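Local coordinates for protein putative cell surface hydrolase (Lactobacillus plantarum, PDB 3LP5) that probably acts as a cell-surface hydrolase of the alpha/beta hydrolase superfamily, though its substrate is not known, at residues Ser136-Ala147 with Pro184-Phe195. Residues are numbered along the deposited sequence; the frame is centred on the assembly and turned at random.
Sequences SPYNMESTSTTA and PYNSVNYGKYIF
The side-chain amide of Asn139 lies flat on the ring of Tyr190, the two planes 12° apart, with Asn139 ND2 3.4 Å from Tyr190 CZ, and Asn139 CB over the same face in a CH-pi contact. Two bonds fix the amide's rotation: ND2 gives a hydrogen to Ala147 O at 3.0 Å, and OD1 pairs with Thr149 OG1. Because CG of Asn139 stands anti to its own backbone N (chi1 -156°), the amide reaches across the ring toward the hydroxyl end. There the backbone of Ser144 to Ala147 curls past the hydroxyl, and Tyr190 OH comes to 3.0 Å from Ala147 O. Next along, Ser187 OG donates to Met140 O at 2.6 Å and accepts a weak bond from Asn139 N, so one hydroxyl grips the paired turns at 137-140 and 139-142. The contact joins loops that follow the C-terminal ends of strands 127-134 and 167-172, where alpha/beta hydrolases usually build their active site; Ser136 OG is hydrogen-bonded to the backbone O of Ser106, in what is probably the nucleophile elbow. Farther out, Asn186 ND2 reaches Thr143 O at 2.9 Å in a nearly straight bond (174°), the oxygen lying in the amide plane, although ND2 itself stands above the Thr143 carbonyl plane. On the inner side, Gly191 CA sits over one face of Tyr138, 3.7 Å from the ring centroid, while Tyr138 CD1 meets Ile194 CD1 at 3.5 Å. Tyr138 OH approaches the edge of Phe195 and is hydrogen-bonded to Thr133 OG1.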
loop_
_atom_site.group_PDB
_atom_site.type_symbol
_atom_site.label_atom_id
_atom_site.label_comp_id
_atom_site.label_asym_id
_atom_site.label_seq_id
_atom_site.Cartn_x
_atom_site.Cartn_y
_atom_site.Cartn_z
ATOM N N SER A 136 6.939 0.793 4.576
ATOM C CA SER A 136 7.531 0.436 3.282
ATOM C C SER A 136 8.975 0.908 3.288
ATOM O O SER A 136 9.246 2.076 3.585
ATOM C CB SER A 136 6.745 1.068 2.137
ATOM O OG SER A 136 5.408 0.532 2.073
ATOM N N PRO A 137 9.922 -0.004 2.992
ATOM C CA PRO A 137 11.309 0.340 3.077
ATOM C C PRO A 137 11.868 1.114 1.860
ATOM O O PRO A 137 12.586 0.547 1.011
ATOM C CB PRO A 137 11.974 -1.028 3.267
ATOM C CG PRO A 137 11.114 -1.974 2.478
ATOM C CD PRO A 137 9.718 -1.436 2.630
ATOM N N TYR A 138 11.607 2.426 1.814
ATOM C CA TYR A 138 12.011 3.239 0.650
ATOM C C TYR A 138 13.510 3.269 0.369
ATOM O O TYR A 138 13.884 3.539 -0.758
ATOM C CB TYR A 138 11.453 4.657 0.783
ATOM C CG TYR A 138 9.917 4.668 0.677
ATOM C CD1 TYR A 138 9.302 4.607 -0.568
ATOM C CD2 TYR A 138 9.116 4.714 1.820
ATOM C CE1 TYR A 138 7.900 4.586 -0.686
ATOM C CE2 TYR A 138 7.671 4.758 1.717
ATOM C CZ TYR A 138 7.104 4.627 0.463
ATOM O OH TYR A 138 5.706 4.632 0.349
ATOM N N ASN A 139 14.339 3.030 1.402
ATOM C CA ASN A 139 15.740 2.893 1.255
ATOM C C ASN A 139 16.213 1.473 1.606
ATOM O O ASN A 139 17.326 1.288 2.079
ATOM C CB ASN A 139 16.506 3.930 2.102
ATOM C CG ASN A 139 17.883 4.187 1.550
ATOM O OD1 ASN A 139 18.079 4.159 0.325
ATOM N ND2 ASN A 139 18.836 4.482 2.419
ATOM N N MET A 140 15.355 0.496 1.373
ATOM C CA MET A 140 15.713 -0.927 1.534
ATOM C C MET A 140 16.145 -1.194 2.976
ATOM O O MET A 140 15.458 -0.732 3.911
ATOM C CB MET A 140 16.753 -1.362 0.477
ATOM C CG MET A 140 16.195 -1.464 -0.948
ATOM S SD MET A 140 14.962 -2.786 -1.510
ATOM C CE MET A 140 13.467 -2.249 -0.842
ATOM N N GLU A 141 17.253 -1.906 3.169
ATOM C CA GLU A 141 17.633 -2.376 4.497
ATOM C C GLU A 141 18.645 -1.382 5.150
ATOM O O GLU A 141 19.046 -1.573 6.295
ATOM C CB GLU A 141 18.274 -3.774 4.400
ATOM C CG GLU A 141 19.765 -3.653 3.962
ATOM C CD GLU A 141 20.518 -4.997 3.794
ATOM O OE1 GLU A 141 21.701 -5.090 4.279
ATOM O OE2 GLU A 141 19.934 -5.951 3.172
ATOM N N SER A 142 19.069 -0.335 4.423
ATOM C CA SER A 142 19.950 0.673 4.998
ATOM C C SER A 142 19.433 1.349 6.282
ATOM O O SER A 142 18.265 1.744 6.361
ATOM C CB SER A 142 20.304 1.759 3.959
ATOM O OG SER A 142 21.094 2.802 4.578
ATOM N N THR A 143 20.333 1.550 7.244
ATOM C CA THR A 143 20.042 2.366 8.428
ATOM C C THR A 143 20.584 3.788 8.259
ATOM O O THR A 143 20.569 4.578 9.201
ATOM C CB THR A 143 20.602 1.749 9.714
ATOM O OG1 THR A 143 22.006 1.551 9.550
ATOM C CG2 THR A 143 19.965 0.370 9.985
ATOM N N SER A 144 21.021 4.139 7.054
ATOM C CA SER A 144 21.697 5.425 6.814
ATOM C C SER A 144 20.693 6.594 6.768
ATOM O O SER A 144 19.526 6.377 6.475
ATOM C CB SER A 144 22.433 5.354 5.474
ATOM O OG SER A 144 23.157 6.539 5.250
ATOM N N THR A 145 21.134 7.830 7.017
ATOM C CA THR A 145 20.257 8.984 6.733
ATOM C C THR A 145 20.784 9.745 5.501
ATOM O O THR A 145 20.209 10.757 5.093
ATOM C CB THR A 145 20.152 9.941 7.909
ATOM O OG1 THR A 145 21.468 10.484 8.188
ATOM C CG2 THR A 145 19.643 9.182 9.145
ATOM N N THR A 146 21.881 9.292 4.910
ATOM C CA THR A 146 22.422 10.036 3.778
ATOM C C THR A 146 22.682 9.118 2.569
ATOM O O THR A 146 22.755 9.614 1.482
ATOM C CB THR A 146 23.778 10.749 4.077
ATOM O OG1 THR A 146 24.719 9.756 4.456
ATOM C CG2 THR A 146 23.714 11.835 5.148
ATOM N N ALA A 147 22.921 7.827 2.758
ATOM C CA ALA A 147 23.270 6.966 1.613
ATOM C C ALA A 147 22.024 6.551 0.818
ATOM O O ALA A 147 20.963 6.361 1.368
ATOM C CB ALA A 147 24.130 5.719 2.052
ATOM N N PRO A 184 14.247 -0.639 9.015
ATOM C CA PRO A 184 14.569 0.464 9.920
ATOM C C PRO A 184 13.749 1.690 9.637
ATOM O O PRO A 184 13.411 1.994 8.463
ATOM C CB PRO A 184 16.041 0.744 9.661
ATOM C CG PRO A 184 16.421 -0.018 8.542
ATOM C CD PRO A 184 15.366 -0.981 8.127
ATOM N N TYR A 185 13.441 2.392 10.710
ATOM C CA TYR A 185 12.752 3.653 10.625
ATOM C C TYR A 185 13.439 4.606 9.631
ATOM O O TYR A 185 12.761 5.241 8.850
ATOM C CB TYR A 185 12.616 4.300 12.010
ATOM C CG TYR A 185 12.132 5.697 11.842
ATOM C CD1 TYR A 185 10.804 5.938 11.471
ATOM C CD2 TYR A 185 13.027 6.777 11.905
ATOM C CE1 TYR A 185 10.326 7.241 11.275
ATOM C CE2 TYR A 185 12.573 8.095 11.664
ATOM C CZ TYR A 185 11.216 8.309 11.361
ATOM O OH TYR A 185 10.736 9.563 11.123
ATOM N N ASN A 186 14.777 4.666 9.625
ATOM C CA ASN A 186 15.521 5.564 8.698
ATOM C C ASN A 186 15.245 5.276 7.237
ATOM O O ASN A 186 15.196 6.197 6.425
ATOM C CB ASN A 186 17.040 5.552 8.955
ATOM C CG ASN A 186 17.416 6.247 10.271
ATOM O OD1 ASN A 186 16.608 6.938 10.865
ATOM N ND2 ASN A 186 18.629 6.062 10.717
ATOM N N SER A 187 15.014 4.016 6.892
ATOM C CA SER A 187 14.646 3.645 5.514
ATOM C C SER A 187 13.169 4.026 5.165
ATOM O O SER A 187 12.914 4.640 4.166
ATOM C CB SER A 187 14.895 2.126 5.329
ATOM O OG SER A 187 14.368 1.665 4.086
ATOM N N VAL A 188 12.206 3.690 6.018
ATOM C CA VAL A 188 10.790 4.081 5.800
ATOM C C VAL A 188 10.690 5.591 5.640
ATOM O O VAL A 188 9.923 6.065 4.833
ATOM C CB VAL A 188 9.918 3.626 6.966
ATOM C CG1 VAL A 188 8.411 3.988 6.731
ATOM C CG2 VAL A 188 10.054 2.123 7.112
ATOM N N ASN A 189 11.499 6.329 6.399
ATOM C CA ASN A 189 11.457 7.777 6.386
ATOM C C ASN A 189 11.894 8.412 5.042
ATOM O O ASN A 189 11.552 9.545 4.786
ATOM C CB ASN A 189 12.332 8.321 7.518
ATOM C CG ASN A 189 12.038 9.780 7.819
ATOM O OD1 ASN A 189 10.876 10.189 7.957
ATOM N ND2 ASN A 189 13.081 10.581 7.888
ATOM N N TYR A 190 12.603 7.676 4.186
ATOM C CA TYR A 190 12.973 8.207 2.855
ATOM C C TYR A 190 11.733 8.431 1.950
ATOM O O TYR A 190 11.779 9.133 0.939
ATOM C CB TYR A 190 13.982 7.276 2.158
ATOM C CG TYR A 190 15.429 7.481 2.547
ATOM C CD1 TYR A 190 15.837 7.350 3.864
ATOM C CD2 TYR A 190 16.427 7.671 1.549
ATOM C CE1 TYR A 190 17.215 7.510 4.205
ATOM C CE2 TYR A 190 17.769 7.805 1.873
ATOM C CZ TYR A 190 18.158 7.724 3.199
ATOM O OH TYR A 190 19.513 7.815 3.510
ATOM N N GLY A 191 10.615 7.853 2.361
ATOM C CA GLY A 191 9.280 8.095 1.723
ATOM C C GLY A 191 9.019 9.591 1.492
ATOM O O GLY A 191 8.545 9.978 0.397
ATOM N N LYS A 192 9.337 10.434 2.477
ATOM C CA LYS A 192 9.023 11.857 2.364
ATOM C C LYS A 192 9.784 12.543 1.221
ATOM O O LYS A 192 9.277 13.500 0.623
ATOM C CB LYS A 192 9.287 12.562 3.672
ATOM C CG LYS A 192 10.769 12.761 3.887
ATOM C CD LYS A 192 11.224 13.148 5.347
ATOM C CE LYS A 192 10.225 13.956 6.101
ATOM N NZ LYS A 192 10.926 14.731 7.232
ATOM N N TYR A 193 10.984 12.058 0.868
ATOM C CA TYR A 193 11.720 12.630 -0.281
ATOM C C TYR A 193 11.084 12.336 -1.631
ATOM O O TYR A 193 11.239 13.115 -2.578
ATOM C CB TYR A 193 13.209 12.159 -0.313
ATOM C CG TYR A 193 13.906 12.329 1.004
ATOM C CD1 TYR A 193 13.949 13.573 1.626
ATOM C CD2 TYR A 193 14.474 11.234 1.652
ATOM C CE1 TYR A 193 14.554 13.734 2.856
ATOM C CE2 TYR A 193 15.108 11.389 2.871
ATOM C CZ TYR A 193 15.132 12.642 3.469
ATOM O OH TYR A 193 15.735 12.813 4.698
ATOM N N ILE A 194 10.393 11.227 -1.718
ATOM C CA ILE A 194 9.652 10.846 -2.906
ATOM C C ILE A 194 8.362 11.675 -2.996
ATOM O O ILE A 194 8.055 12.276 -4.020
ATOM C CB ILE A 194 9.363 9.359 -2.882
ATOM C CG1 ILE A 194 10.674 8.592 -3.125
ATOM C CG2 ILE A 194 8.446 8.950 -4.087
ATOM C CD1 ILE A 194 10.727 7.244 -2.407
ATOM N N PHE A 195 7.637 11.778 -1.904
ATOM C CA PHE A 195 6.256 12.269 -1.969
ATOM C C PHE A 195 6.077 13.771 -1.741
ATOM O O PHE A 195 5.235 14.344 -2.409
ATOM C CB PHE A 195 5.366 11.473 -1.026
ATOM C CG PHE A 195 5.192 10.041 -1.467
ATOM C CD1 PHE A 195 4.529 9.744 -2.649
ATOM C CD2 PHE A 195 5.700 9.002 -0.717
ATOM C CE1 PHE A 195 4.360 8.411 -3.066
ATOM C CE2 PHE A 195 5.528 7.672 -1.129
ATOM C CZ PHE A 195 4.847 7.396 -2.308
HETATM O O HOH W 1 17.403 10.852 5.786
#